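PDB 5FX8: manganese lipoxygenase from Gaeumannomyces graminis, which uses a catalytic manganese to oxygenate linoleic and alpha-linolenic acids to 11S- and 13R-hydroperoxy fatty acids. Local coordinates for residues G491-H496 against R527-Q532; A499-I504 against W522-R527; Y230-Q235 against N279-F284. One frame throughout, in Å; residues are numbered along the deposited sequence.

Contact 1 of 3, residues G491-H496 against R527-Q532. With NAG (2-acetamido-2-deoxy-beta-D-glucopyranose), chain K.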
ATOM      1  N   GLY A 491      -5.233   8.826   8.395  1.00 12.08           N
ATOM      2  CA  GLY A 491      -5.063  10.171   7.929  1.00 11.49           C
ATOM      3  C   GLY A 491      -6.307  10.747   7.298  1.00 11.10           C
ATOM      4  O   GLY A 491      -6.230  11.418   6.281  1.00 10.17           O
ATOM      5  N   VAL A 492      -7.453  10.495   7.896  1.00 12.70           N
ATOM      6  CA  VAL A 492      -8.716  11.023   7.418  1.00 13.10           C
ATOM      7  C   VAL A 492      -8.954  12.349   8.112  1.00 12.89           C
ATOM      8  O   VAL A 492      -8.862  12.432   9.337  1.00 13.37           O
ATOM      9  CB  VAL A 492      -9.845  10.020   7.682  1.00 13.08           C
ATOM     10  CG1 VAL A 492     -11.207  10.575   7.300  1.00 13.50           C
ATOM     11  CG2 VAL A 492      -9.558   8.796   6.912  1.00 12.41           C
ATOM     12  N   LEU A 493      -9.195  13.394   7.319  1.00 14.69           N
ATOM     13  CA  LEU A 493      -9.480  14.740   7.813  1.00 15.42           C
ATOM     14  C   LEU A 493     -10.934  14.843   8.243  1.00 15.85           C
ATOM     15  O   LEU A 493     -11.823  14.270   7.630  1.00 15.19           O
ATOM     16  CB  LEU A 493      -9.146  15.801   6.748  1.00 12.35           C
ATOM     17  CG  LEU A 493      -7.636  15.957   6.508  1.00 14.04           C
ATOM     18  CD1 LEU A 493      -7.311  16.721   5.277  1.00 14.67           C
ATOM     19  CD2 LEU A 493      -6.932  16.615   7.652  1.00 14.99           C
ATOM     20  N   PRO A 494     -11.198  15.641   9.269  1.00 15.86           N
ATOM     21  CA  PRO A 494     -10.309  16.602   9.903  1.00 15.24           C
ATOM     22  C   PRO A 494      -9.635  16.092  11.132  1.00 15.37           C
ATOM     23  O   PRO A 494      -8.785  16.779  11.671  1.00 15.16           O
ATOM     24  CB  PRO A 494     -11.265  17.716  10.272  1.00 18.57           C
ATOM     25  CG  PRO A 494     -12.479  16.993  10.611  1.00 18.23           C
ATOM     26  CD  PRO A 494     -12.592  15.890   9.634  1.00 15.54           C
ATOM     27  N   LEU A 495     -10.027  14.903  11.585  1.00 15.39           N
ATOM     28  CA  LEU A 495      -9.498  14.382  12.837  1.00 14.23           C
ATOM     29  C   LEU A 495      -8.023  14.010  12.758  1.00 18.80           C
ATOM     30  O   LEU A 495      -7.358  13.967  13.794  1.00 20.31           O
ATOM     31  CB  LEU A 495     -10.321  13.173  13.281  1.00 16.75           C
ATOM     32  CG  LEU A 495     -11.248  13.475  14.469  1.00 20.31           C
ATOM     33  CD1 LEU A 495     -10.429  13.779  15.669  1.00 14.87           C
ATOM     34  CD2 LEU A 495     -12.159  14.658  14.206  1.00 16.54           C
ATOM     35  N   HIS A 496      -7.488  13.749  11.574  1.00 13.43           N
ATOM     36  CA  HIS A 496      -6.119  13.262  11.431  1.00 12.75           C
ATOM     37  C   HIS A 496      -5.312  14.072  10.434  1.00 11.85           C
ATOM     38  O   HIS A 496      -5.035  13.595   9.328  1.00 17.53           O
ATOM     39  CB  HIS A 496      -6.106  11.814  10.969  1.00 14.87           C
ATOM     40  CG  HIS A 496      -6.885  10.892  11.840  1.00 14.95           C
ATOM     41  ND1 HIS A 496      -8.184  10.536  11.566  1.00 18.56           N
ATOM     42  CD2 HIS A 496      -6.539  10.230  12.968  1.00 16.69           C
ATOM     43  CE1 HIS A 496      -8.607   9.696  12.489  1.00 14.58           C
ATOM     44  NE2 HIS A 496      -7.628   9.495  13.352  1.00 20.00           N
ATOM     45  N   ARG A 527      -6.625  23.459  -0.329  1.00 21.88           N
ATOM     46  CA  ARG A 527      -5.578  22.917  -1.181  1.00 22.80           C
ATOM     47  C   ARG A 527      -4.697  21.946  -0.406  1.00 21.81           C
ATOM     48  O   ARG A 527      -4.314  20.882  -0.913  1.00 19.75           O
ATOM     49  CB  ARG A 527      -4.758  24.069  -1.749  1.00 20.99           C
ATOM     50  CG  ARG A 527      -3.482  23.647  -2.394  1.00 26.42           C
ATOM     51  CD  ARG A 527      -3.565  23.800  -3.863  1.00 30.52           C
ATOM     52  NE  ARG A 527      -3.642  25.209  -4.208  1.00 38.40           N
ATOM     53  CZ  ARG A 527      -3.658  25.673  -5.450  1.00 40.05           C
ATOM     54  NH1 ARG A 527      -3.603  24.836  -6.477  1.00 37.91           N
ATOM     55  NH2 ARG A 527      -3.726  26.977  -5.661  1.00 39.19           N
ATOM     56  N   GLN A 528      -4.375  22.299   0.832  1.00 17.41           N
ATOM     57  CA  GLN A 528      -3.510  21.466   1.635  1.00 16.34           C
ATOM     58  C   GLN A 528      -4.200  20.163   2.001  1.00 18.94           C
ATOM     59  O   GLN A 528      -3.559  19.110   2.032  1.00 20.34           O
ATOM     60  CB  GLN A 528      -3.080  22.242   2.875  1.00 18.47           C
ATOM     61  CG  GLN A 528      -2.384  23.525   2.537  1.00 18.67           C
ATOM     62  CD  GLN A 528      -2.196  24.456   3.701  1.00 20.05           C
ATOM     63  OE1 GLN A 528      -3.062  24.599   4.559  1.00 26.14           O
ATOM     64  NE2 GLN A 528      -1.052  25.110   3.733  1.00 22.23           N
ATOM     65  N   ALA A 529      -5.511  20.226   2.258  1.00 19.05           N
ATOM     66  CA  ALA A 529      -6.300  19.051   2.593  1.00 17.42           C
ATOM     67  C   ALA A 529      -6.410  18.108   1.410  1.00 17.74           C
ATOM     68  O   ALA A 529      -6.278  16.887   1.560  1.00 15.87           O
ATOM     69  CB  ALA A 529      -7.686  19.476   3.051  1.00 16.78           C
ATOM     70  N   VAL A 530      -6.670  18.658   0.226  1.00 17.55           N
ATOM     71  CA  VAL A 530      -6.666  17.835  -0.975  1.00 15.90           C
ATOM     72  C   VAL A 530      -5.295  17.227  -1.187  1.00 15.28           C
ATOM     73  O   VAL A 530      -5.169  16.111  -1.696  1.00 20.37           O
ATOM     74  CB  VAL A 530      -7.121  18.665  -2.190  1.00 16.17           C
ATOM     75  CG1 VAL A 530      -7.033  17.875  -3.442  1.00 16.66           C
ATOM     76  CG2 VAL A 530      -8.535  19.083  -1.996  1.00 17.62           C
ATOM     77  N   GLU A 531      -4.250  17.931  -0.783  1.00 15.96           N
ATOM     78  CA  GLU A 531      -2.911  17.433  -1.040  1.00 16.96           C
ATOM     79  C   GLU A 531      -2.552  16.321  -0.067  1.00 15.20           C
ATOM     80  O   GLU A 531      -1.808  15.392  -0.415  1.00 19.59           O
ATOM     81  CB  GLU A 531      -1.920  18.592  -0.967  1.00 16.27           C
ATOM     82  CG  GLU A 531      -0.970  18.699  -2.141  1.00 19.94           C
ATOM     83  CD  GLU A 531      -1.661  18.621  -3.495  1.00 26.02           C
ATOM     84  OE1 GLU A 531      -2.159  19.665  -3.968  1.00 33.40           O
ATOM     85  OE2 GLU A 531      -1.682  17.516  -4.097  1.00 32.34           O
ATOM     86  N   GLN A 532      -3.082  16.398   1.155  1.00 14.87           N
ATOM     87  CA  GLN A 532      -2.917  15.299   2.088  1.00 12.82           C
ATOM     88  C   GLN A 532      -3.674  14.076   1.592  1.00 12.38           C
ATOM     89  O   GLN A 532      -3.091  12.998   1.421  1.00 12.27           O
ATOM     90  CB  GLN A 532      -3.363  15.720   3.485  1.00 12.13           C
ATOM     91  CG  GLN A 532      -3.734  14.537   4.361  1.00 11.20           C
ATOM     92  CD  GLN A 532      -3.760  14.806   5.857  1.00 11.63           C
ATOM     93  OE1 GLN A 532      -3.309  15.839   6.349  1.00 16.13           O
ATOM     94  NE2 GLN A 532      -4.300  13.861   6.588  1.00 10.23           N
TER
HETATM   95  C1  NAG K1009      -3.514  18.335 -10.046  1.00 17.55           C
HETATM   96  C2  NAG K1009      -3.054  18.507  -8.622  1.00 16.54           C
HETATM   97  C3  NAG K1009      -1.630  19.036  -8.593  1.00 17.55           C
HETATM   98  C4  NAG K1009      -0.730  18.113  -9.390  1.00 16.74           C
HETATM   99  C5  NAG K1009      -1.283  17.994 -10.791  1.00 14.37           C
HETATM  100  C6  NAG K1009      -0.521  17.028 -11.646  1.00 14.71           C
HETATM  101  C7  NAG K1009      -4.385  19.202  -6.685  1.00 21.99           C
HETATM  102  C8  NAG K1009      -5.335  20.217  -6.151  1.00 20.23           C
HETATM  103  N2  NAG K1009      -3.954  19.404  -7.928  1.00 20.38           N
HETATM  104  O3  NAG K1009      -1.152  19.059  -7.261  1.00 19.45           O
HETATM  105  O4  NAG K1009       0.595  18.622  -9.416  1.00 18.29           O
HETATM  106  O5  NAG K1009      -2.625  17.504 -10.732  1.00 16.54           O
HETATM  107  O6  NAG K1009      -1.172  16.920 -12.902  1.00 17.46           O
HETATM  108  O7  NAG K1009      -4.009  18.259  -6.019  1.00 24.79           O
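Gln532 NE2 is held by two backbone carbonyls of the loop 491-496. The straighter bond runs from Gln532 NE2 to His496 O (2.8 Å, 155° at the hydrogen): the nitrogen lies in the carbonyl plane of His496, and the oxygen in the amide plane of Gln532. The second, from Gln532 NE2 to Gly491 O, is 3.1 Å long; here the nitrogen stands above the carbonyl plane. With CG anti to the backbone N (chi1 158°) and the chain extended beyond it, the amide projects from helix 526-539 into the loop. Gln532 OE1 accepts a hydrogen bond from Ala498 N, so both ends of the amide are engaged and its rotation is fixed.

Gly491 is the first residue to leave helical geometry after helix 485-490, and the contact thus ties the exit of that helix, within the lipoxygenase helical body, to helix 526-539. Leu493 meets Gln532 from the opposite direction: its CD2 lies beside the amide, while CD1 reaches Ala529 CB at 3.6 Å. His496 ND1 donates to Val492 O on an in-plane lone pair, and His496 NE2 is hydrogen-bonded to Glu167 OE1. Elsewhere on the helix, Val530 CG1 lies 4.0 Å from C8 of an N-acetylglucosamine.

Contact 2 of 3, residues A499-I504 against W522-R527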
ATOM      1  N   ALA A 499      -0.303  17.870   9.265  1.00 13.27           N
ATOM      2  CA  ALA A 499       0.380  18.975   9.906  1.00 13.12           C
ATOM      3  C   ALA A 499      -0.622  19.861  10.631  1.00 16.91           C
ATOM      4  O   ALA A 499      -1.797  19.909  10.274  1.00 14.34           O
ATOM      5  CB  ALA A 499       1.162  19.808   8.884  1.00 13.20           C
ATOM      6  N   LEU A 500      -0.142  20.589  11.633  1.00 16.14           N
ATOM      7  CA  LEU A 500      -0.943  21.622  12.279  1.00 17.91           C
ATOM      8  C   LEU A 500      -0.481  22.996  11.812  1.00 18.68           C
ATOM      9  O   LEU A 500       0.721  23.256  11.719  1.00 18.20           O
ATOM     10  CB  LEU A 500      -0.851  21.530  13.796  1.00 17.05           C
ATOM     11  CG  LEU A 500      -1.072  20.146  14.406  1.00 17.61           C
ATOM     12  CD1 LEU A 500      -1.030  20.266  15.913  1.00 21.45           C
ATOM     13  CD2 LEU A 500      -2.396  19.557  13.955  1.00 15.69           C
ATOM     14  N   TYR A 501      -1.440  23.872  11.532  1.00 18.21           N
ATOM     15  CA  TYR A 501      -1.189  25.126  10.844  1.00 16.94           C
ATOM     16  C   TYR A 501      -1.390  26.333  11.747  1.00 19.64           C
ATOM     17  O   TYR A 501      -1.364  27.462  11.274  1.00 20.80           O
ATOM     18  CB  TYR A 501      -2.064  25.210   9.588  1.00 20.11           C
ATOM     19  CG  TYR A 501      -1.634  24.229   8.507  1.00 20.58           C
ATOM     20  CD1 TYR A 501      -2.111  22.926   8.508  1.00 19.21           C
ATOM     21  CD2 TYR A 501      -0.723  24.594   7.509  1.00 18.39           C
ATOM     22  CE1 TYR A 501      -1.730  22.033   7.562  1.00 15.77           C
ATOM     23  CE2 TYR A 501      -0.333  23.694   6.549  1.00 18.28           C
ATOM     24  CZ  TYR A 501      -0.844  22.410   6.601  1.00 19.72           C
ATOM     25  OH  TYR A 501      -0.501  21.462   5.695  1.00 27.14           O
ATOM     26  N   ALA A 502      -1.549  26.123  13.039  1.00 20.91           N
ATOM     27  CA  ALA A 502      -1.676  27.212  13.978  1.00 18.37           C
ATOM     28  C   ALA A 502      -0.954  26.802  15.246  1.00 19.65           C
ATOM     29  O   ALA A 502      -0.880  25.613  15.559  1.00 23.13           O
ATOM     30  CB  ALA A 502      -3.147  27.539  14.275  1.00 18.96           C
ATOM     31  N   PRO A 503      -0.400  27.757  15.982  1.00 21.56           N
ATOM     32  CA  PRO A 503       0.435  27.411  17.136  1.00 20.47           C
ATOM     33  C   PRO A 503      -0.341  26.677  18.208  1.00 19.25           C
ATOM     34  O   PRO A 503      -1.538  26.894  18.404  1.00 24.32           O
ATOM     35  CB  PRO A 503       0.910  28.775  17.647  1.00 18.61           C
ATOM     36  CG  PRO A 503       0.818  29.637  16.493  1.00 20.10           C
ATOM     37  CD  PRO A 503      -0.368  29.200  15.710  1.00 17.66           C
ATOM     38  N   ILE A 504       0.380  25.824  18.925  1.00 19.37           N
ATOM     39  CA  ILE A 504      -0.209  25.072  20.032  1.00 18.69           C
ATOM     40  C   ILE A 504      -0.748  26.048  21.058  1.00 19.47           C
ATOM     41  O   ILE A 504       0.021  26.885  21.564  1.00 24.60           O
ATOM     42  CB  ILE A 504       0.834  24.146  20.679  1.00 19.92           C
ATOM     43  CG1 ILE A 504       1.358  23.116  19.684  1.00 18.16           C
ATOM     44  CG2 ILE A 504       0.272  23.500  21.923  1.00 17.89           C
ATOM     45  CD1 ILE A 504       0.305  22.384  19.013  1.00 18.87           C
ATOM     46  N   TRP A 522      -6.213  25.465  12.812  1.00 21.76           N
ATOM     47  CA  TRP A 522      -5.147  24.499  13.005  1.00 20.94           C
ATOM     48  C   TRP A 522      -5.073  23.526  11.849  1.00 18.63           C
ATOM     49  O   TRP A 522      -4.038  22.904  11.638  1.00 20.57           O
ATOM     50  CB  TRP A 522      -5.344  23.777  14.338  1.00 18.25           C
ATOM     51  CG  TRP A 522      -4.942  24.615  15.557  1.00 19.11           C
ATOM     52  CD1 TRP A 522      -3.732  24.603  16.189  1.00 18.09           C
ATOM     53  CD2 TRP A 522      -5.745  25.578  16.264  1.00 21.58           C
ATOM     54  NE1 TRP A 522      -3.730  25.487  17.242  1.00 21.49           N
ATOM     55  CE2 TRP A 522      -4.951  26.104  17.305  1.00 21.47           C
ATOM     56  CE3 TRP A 522      -7.055  26.052  16.118  1.00 24.30           C
ATOM     57  CZ2 TRP A 522      -5.426  27.078  18.192  1.00 18.56           C
ATOM     58  CZ3 TRP A 522      -7.524  27.022  17.010  1.00 20.19           C
ATOM     59  CH2 TRP A 522      -6.711  27.519  18.020  1.00 20.01           C
ATOM     60  N   LEU A 523      -6.081  23.442  11.094  1.00 20.07           N
ATOM     61  CA  LEU A 523      -6.229  22.401  10.100  1.00 20.56           C
ATOM     62  C   LEU A 523      -5.776  22.896   8.739  1.00 19.60           C
ATOM     63  O   LEU A 523      -5.687  24.092   8.508  1.00 28.64           O
ATOM     64  CB  LEU A 523      -7.691  21.954  10.045  1.00 21.50           C
ATOM     65  CG  LEU A 523      -8.195  21.186  11.259  1.00 19.77           C
ATOM     66  CD1 LEU A 523      -9.627  20.843  11.083  1.00 21.61           C
ATOM     67  CD2 LEU A 523      -7.393  19.913  11.360  1.00 18.10           C
ATOM     68  N   PRO A 524      -5.478  22.010   7.799  1.00 18.68           N
ATOM     69  CA  PRO A 524      -5.088  22.483   6.471  1.00 20.92           C
ATOM     70  C   PRO A 524      -6.221  23.220   5.772  1.00 21.86           C
ATOM     71  O   PRO A 524      -7.402  23.018   6.055  1.00 24.46           O
ATOM     72  CB  PRO A 524      -4.734  21.190   5.734  1.00 19.63           C
ATOM     73  CG  PRO A 524      -5.459  20.127   6.480  1.00 16.08           C
ATOM     74  CD  PRO A 524      -5.354  20.546   7.894  1.00 19.16           C
ATOM     75  N   ASN A 525      -5.848  24.079   4.836  1.00 22.22           N
ATOM     76  CA  ASN A 525      -6.844  24.725   4.002  1.00 21.43           C
ATOM     77  C   ASN A 525      -7.267  23.770   2.887  1.00 19.70           C
ATOM     78  O   ASN A 525      -6.817  22.633   2.818  1.00 20.68           O
ATOM     79  CB  ASN A 525      -6.302  26.038   3.465  1.00 19.24           C
ATOM     80  CG  ASN A 525      -5.134  25.845   2.550  1.00 22.75           C
ATOM     81  OD1 ASN A 525      -5.122  24.954   1.715  1.00 22.57           O
ATOM     82  ND2 ASN A 525      -4.140  26.692   2.693  1.00 26.53           N
ATOM     83  N   GLU A 526      -8.117  24.237   1.985  1.00 19.25           N
ATOM     84  CA  GLU A 526      -8.679  23.344   0.976  1.00 23.11           C
ATOM     85  C   GLU A 526      -7.594  22.679   0.137  1.00 19.89           C
ATOM     86  O   GLU A 526      -7.631  21.470  -0.098  1.00 21.62           O
ATOM     87  CB  GLU A 526      -9.645  24.120   0.086  1.00 23.87           C
ATOM     88  CG  GLU A 526     -10.853  24.694   0.816  1.00 26.48           C
ATOM     89  CD  GLU A 526     -10.549  25.916   1.673  1.00 29.05           C
ATOM     90  OE1 GLU A 526      -9.409  26.429   1.658  1.00 31.98           O
ATOM     91  OE2 GLU A 526     -11.471  26.364   2.379  1.00 34.46           O
ATOM     92  N   ARG A 527      -6.625  23.459  -0.329  1.00 21.88           N
ATOM     93  CA  ARG A 527      -5.578  22.917  -1.181  1.00 22.80           C
ATOM     94  C   ARG A 527      -4.697  21.946  -0.406  1.00 21.81           C
ATOM     95  O   ARG A 527      -4.314  20.882  -0.913  1.00 19.75           O
ATOM     96  CB  ARG A 527      -4.758  24.069  -1.749  1.00 20.99           C
ATOM     97  CG  ARG A 527      -3.482  23.647  -2.394  1.00 26.42           C
ATOM     98  CD  ARG A 527      -3.565  23.800  -3.863  1.00 30.52           C
ATOM     99  NE  ARG A 527      -3.642  25.209  -4.208  1.00 38.40           N
ATOM    100  CZ  ARG A 527      -3.658  25.673  -5.450  1.00 40.05           C
ATOM    101  NH1 ARG A 527      -3.603  24.836  -6.477  1.00 37.91           N
ATOM    102  NH2 ARG A 527      -3.726  26.977  -5.661  1.00 39.19           N
TER
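Trp522 lies against Ala502 and Pro503 with one ring face and one polar edge. From CB, a chi1 of -77° sets CG beside the backbone N and anti to the carbonyl carbon, which brings the indole back over the facing chain. CG and CD2 lie under the methyl group of Ala502, whose CB stands 3.5 Å from the centroid of the five-membered ring and only 7° off its normal, a CH-pi contact over the face. CD1 meets the same methyl and also Ala502 O, at 3.1 Å. Next round the ring, Trp522 NE1 donates to Pro503 O (2.9 Å, 146° at the hydrogen). This bond is somewhat bent: the acceptor is tilted from the indole plane and the nitrogen stands well above the plane of the carbonyl. CE2 and CZ2 pass alongside that same oxygen, and the indole also packs on Pro505 and on Leu273 of helix 268-305.

The backbone of Trp522 adds a second hold, because its O accepts a hydrogen bond from Tyr501 N (2.8 Å) and a CA-H...O contact from Leu500 CA. Trp522 O also lies at the edge of the Tyr501 ring. That ring extends along the following residues, where Tyr501 CE1 touches Pro524 CB at 3.6 Å and the two side chains cross at about a right angle.

The two segments close an excursion of 17 residues, partly unmodelled, with no helix or strand in its visible part, just ahead of helix 526-539, which Asn525 opens as its N-cap residue. Leu500 also packs on helix 268-305, Tyr501 leans on Gln528 of helix 526-539, and Glu526 and Arg527 rest on Phe119 of helix 86-124.

Contact 3 of 3, residues Y230-Q235 against N279-F284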
ATOM      1  N   TYR A 230       3.207  23.429  13.040  1.00 16.17           N
ATOM      2  CA  TYR A 230       3.278  23.290  14.472  1.00 16.56           C
ATOM      3  C   TYR A 230       2.952  21.851  14.833  1.00 17.36           C
ATOM      4  O   TYR A 230       2.417  21.101  14.020  1.00 16.11           O
ATOM      5  CB  TYR A 230       2.325  24.271  15.134  1.00 18.98           C
ATOM      6  CG  TYR A 230       2.470  25.662  14.612  1.00 17.87           C
ATOM      7  CD1 TYR A 230       1.781  26.080  13.485  1.00 18.25           C
ATOM      8  CD2 TYR A 230       3.296  26.569  15.254  1.00 19.41           C
ATOM      9  CE1 TYR A 230       1.920  27.349  13.010  1.00 19.74           C
ATOM     10  CE2 TYR A 230       3.431  27.848  14.802  1.00 17.47           C
ATOM     11  CZ  TYR A 230       2.748  28.239  13.685  1.00 19.58           C
ATOM     12  OH  TYR A 230       2.894  29.528  13.232  1.00 22.59           O
ATOM     13  N   ALA A 231       3.281  21.469  16.064  1.00 17.14           N
ATOM     14  CA  ALA A 231       3.089  20.094  16.501  1.00 16.13           C
ATOM     15  C   ALA A 231       3.315  20.008  18.000  1.00 17.05           C
ATOM     16  O   ALA A 231       4.081  20.791  18.556  1.00 19.57           O
ATOM     17  CB  ALA A 231       4.045  19.142  15.778  1.00 15.04           C
ATOM     18  N   ALA A 232       2.675  19.028  18.641  1.00 16.90           N
ATOM     19  CA  ALA A 232       2.838  18.799  20.069  1.00 17.44           C
ATOM     20  C   ALA A 232       3.711  17.568  20.282  1.00 16.01           C
ATOM     21  O   ALA A 232       4.426  17.144  19.377  1.00 21.88           O
ATOM     22  CB  ALA A 232       1.467  18.676  20.744  1.00 16.99           C
ATOM     23  N   ALA A 233       3.677  17.009  21.487  1.00 14.27           N
ATOM     24  CA  ALA A 233       4.332  15.739  21.770  1.00 15.39           C
ATOM     25  C   ALA A 233       3.433  14.992  22.765  1.00 16.76           C
ATOM     26  O   ALA A 233       3.742  14.785  23.935  1.00 16.82           O
ATOM     27  CB  ALA A 233       5.752  15.942  22.289  1.00 13.45           C
ATOM     28  N   CYS A 234       2.266  14.577  22.289  1.00 13.72           N
ATOM     29  CA  CYS A 234       1.195  14.198  23.196  1.00 14.21           C
ATOM     30  C   CYS A 234       1.466  12.876  23.896  1.00 14.30           C
ATOM     31  O   CYS A 234       2.035  11.943  23.329  1.00 18.71           O
ATOM     32  CB  CYS A 234      -0.122  14.108  22.451  1.00 13.00           C
ATOM     33  SG  CYS A 234      -0.738  15.710  22.002  1.00 21.25           S
ATOM     34  N   GLN A 235       1.073  12.819  25.151  1.00 16.33           N
ATOM     35  CA  GLN A 235       0.888  11.577  25.865  1.00 12.85           C
ATOM     36  C   GLN A 235      -0.603  11.451  26.069  1.00 14.53           C
ATOM     37  O   GLN A 235      -1.238  12.389  26.544  1.00 14.95           O
ATOM     38  CB  GLN A 235       1.610  11.582  27.202  1.00 13.93           C
ATOM     39  CG  GLN A 235       3.079  11.683  27.101  1.00 16.18           C
ATOM     40  CD  GLN A 235       3.712  11.669  28.446  1.00 16.40           C
ATOM     41  OE1 GLN A 235       4.539  10.812  28.742  1.00 16.25           O
ATOM     42  NE2 GLN A 235       3.326  12.608  29.288  1.00 16.19           N
ATOM     43  N   ASN A 279      -3.723  12.944  17.253  1.00 17.41           N
ATOM     44  CA  ASN A 279      -3.772  12.176  16.020  1.00 11.28           C
ATOM     45  C   ASN A 279      -2.638  12.557  15.073  1.00 12.52           C
ATOM     46  O   ASN A 279      -2.179  11.729  14.279  1.00 11.11           O
ATOM     47  CB  ASN A 279      -5.121  12.362  15.363  1.00 11.66           C
ATOM     48  CG  ASN A 279      -6.210  11.604  16.078  1.00 13.84           C
ATOM     49  OD1 ASN A 279      -5.953  10.631  16.760  1.00 16.91           O
ATOM     50  ND2 ASN A 279      -7.433  12.051  15.924  1.00 15.34           N
ATOM     51  N   ASN A 280      -2.190  13.806  15.154  1.00 12.48           N
ATOM     52  CA  ASN A 280      -1.034  14.265  14.413  1.00 10.93           C
ATOM     53  C   ASN A 280       0.228  13.550  14.870  1.00 14.19           C
ATOM     54  O   ASN A 280       1.046  13.095  14.050  1.00 12.32           O
ATOM     55  CB  ASN A 280      -0.929  15.769  14.625  1.00 13.79           C
ATOM     56  CG  ASN A 280       0.203  16.383  13.894  1.00 11.64           C
ATOM     57  OD1 ASN A 280       1.214  16.735  14.475  1.00 12.68           O
ATOM     58  ND2 ASN A 280       0.039  16.526  12.609  1.00 13.25           N
ATOM     59  N   ASN A 281       0.406  13.442  16.185  1.00 11.27           N
ATOM     60  CA  ASN A 281       1.574  12.731  16.681  1.00 11.81           C
ATOM     61  C   ASN A 281       1.509  11.240  16.355  1.00 11.03           C
ATOM     62  O   ASN A 281       2.525  10.625  16.018  1.00 17.48           O
ATOM     63  CB  ASN A 281       1.715  12.960  18.176  1.00 11.15           C
ATOM     64  CG  ASN A 281       1.974  14.396  18.513  1.00 13.40           C
ATOM     65  OD1 ASN A 281       1.388  14.947  19.438  1.00 19.37           O
ATOM     66  ND2 ASN A 281       2.860  15.022  17.759  1.00 13.18           N
ATOM     67  N   ASP A 282       0.320  10.650  16.430  1.00 10.51           N
ATOM     68  CA  ASP A 282       0.145   9.241  16.127  1.00 10.18           C
ATOM     69  C   ASP A 282       0.374   8.954  14.650  1.00 10.52           C
ATOM     70  O   ASP A 282       0.942   7.915  14.302  1.00 10.23           O
ATOM     71  CB  ASP A 282      -1.248   8.797  16.563  1.00 10.06           C
ATOM     72  CG  ASP A 282      -1.360   7.308  16.688  1.00 11.30           C
ATOM     73  OD1 ASP A 282      -0.709   6.750  17.591  1.00 10.64           O
ATOM     74  OD2 ASP A 282      -2.083   6.695  15.872  1.00 15.63           O
ATOM     75  N   LEU A 283      -0.032   9.867  13.768  1.00 10.60           N
ATOM     76  CA  LEU A 283       0.246   9.688  12.347  1.00 10.69           C
ATOM     77  C   LEU A 283       1.744   9.733  12.072  1.00 12.72           C
ATOM     78  O   LEU A 283       2.282   8.896  11.329  1.00 16.34           O
ATOM     79  CB  LEU A 283      -0.490  10.748  11.529  1.00  9.75           C
ATOM     80  CG  LEU A 283      -0.495  10.527  10.007  1.00 15.96           C
ATOM     81  CD1 LEU A 283      -0.900   9.102   9.562  1.00  9.85           C
ATOM     82  CD2 LEU A 283      -1.401  11.543   9.357  1.00 12.21           C
ATOM     83  N   PHE A 284       2.438  10.707  12.656  1.00 10.69           N
ATOM     84  CA  PHE A 284       3.882  10.719  12.517  1.00 10.18           C
ATOM     85  C   PHE A 284       4.474   9.397  12.971  1.00 12.80           C
ATOM     86  O   PHE A 284       5.352   8.835  12.304  1.00 10.42           O
ATOM     87  CB  PHE A 284       4.449  11.871  13.323  1.00 11.30           C
ATOM     88  CG  PHE A 284       5.937  11.904  13.385  1.00 12.41           C
ATOM     89  CD1 PHE A 284       6.622  11.245  14.397  1.00 10.35           C
ATOM     90  CD2 PHE A 284       6.650  12.635  12.464  1.00  9.98           C
ATOM     91  CE1 PHE A 284       7.975  11.298  14.452  1.00 10.57           C
ATOM     92  CE2 PHE A 284       7.994  12.694  12.522  1.00  9.66           C
ATOM     93  CZ  PHE A 284       8.668  12.034  13.507  1.00 10.50           C
TER
HETATM   94  O   HOH W   1       2.309  18.848  12.638  1.00 20.66           O
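Asn281 clasps the backbone of 232-234 with both ends of its amide, pinning the loop that leads into strand 235-241 to the long helix 268-305. That helix also carries the manganese ligands His290 and His294, further along, and the strand belongs to a five-stranded antiparallel sheet. Asn281 OD1 accepts from Cys234 N at 3.0 Å, a fairly straight bond (160°) in which the donor stands above the plane of the amide carbonyl. Asn281 ND2 donates to Ala232 O at 3.1 Å; this bond is more bent, and the nitrogen sits far above the carbonyl plane of Ala232. A chi1 of -64° places CG beside the backbone N and points the amide at the loop. Gln220 OE1 takes a further hydrogen bond from ND2, so the buried group is gripped by three partners.

Toward Tyr230 the packing is looser. Asn280 OD1 lies 3.9 Å from Ala231 CB, and a water molecule fills in for direct polar contact between the segments. Asn280 ND2 hydrogen-bonds to Pro497 O of another loop. The water donates to both sides, reaching Tyr230 O at 2.6 Å and Asn280 OD1 at 3.0 Å.

How the contacts relate
Contacts 1 and 3 are buried, whereas contact 2 lies partly at the surface and farther from the centre of the chain. In both buried contacts a helix sends a carboxamide into a loop, but across contact 1 the nitrogen alone serves two carbonyls, the oxygen bonding just outside the loop segment, while in contact 3 both amide atoms bond across. Contact 2 relies more on an aromatic face. It is nested within the loop closed by contact 1, and the two share Arg527 and helix 526-539; Pro494 packs on Leu523 between them. Contact 3 precedes both in the chain, yet its segments meet theirs: Asn279 ND2 hydrogen-bonds to Leu495 O, and Tyr230 N to Leu500 O.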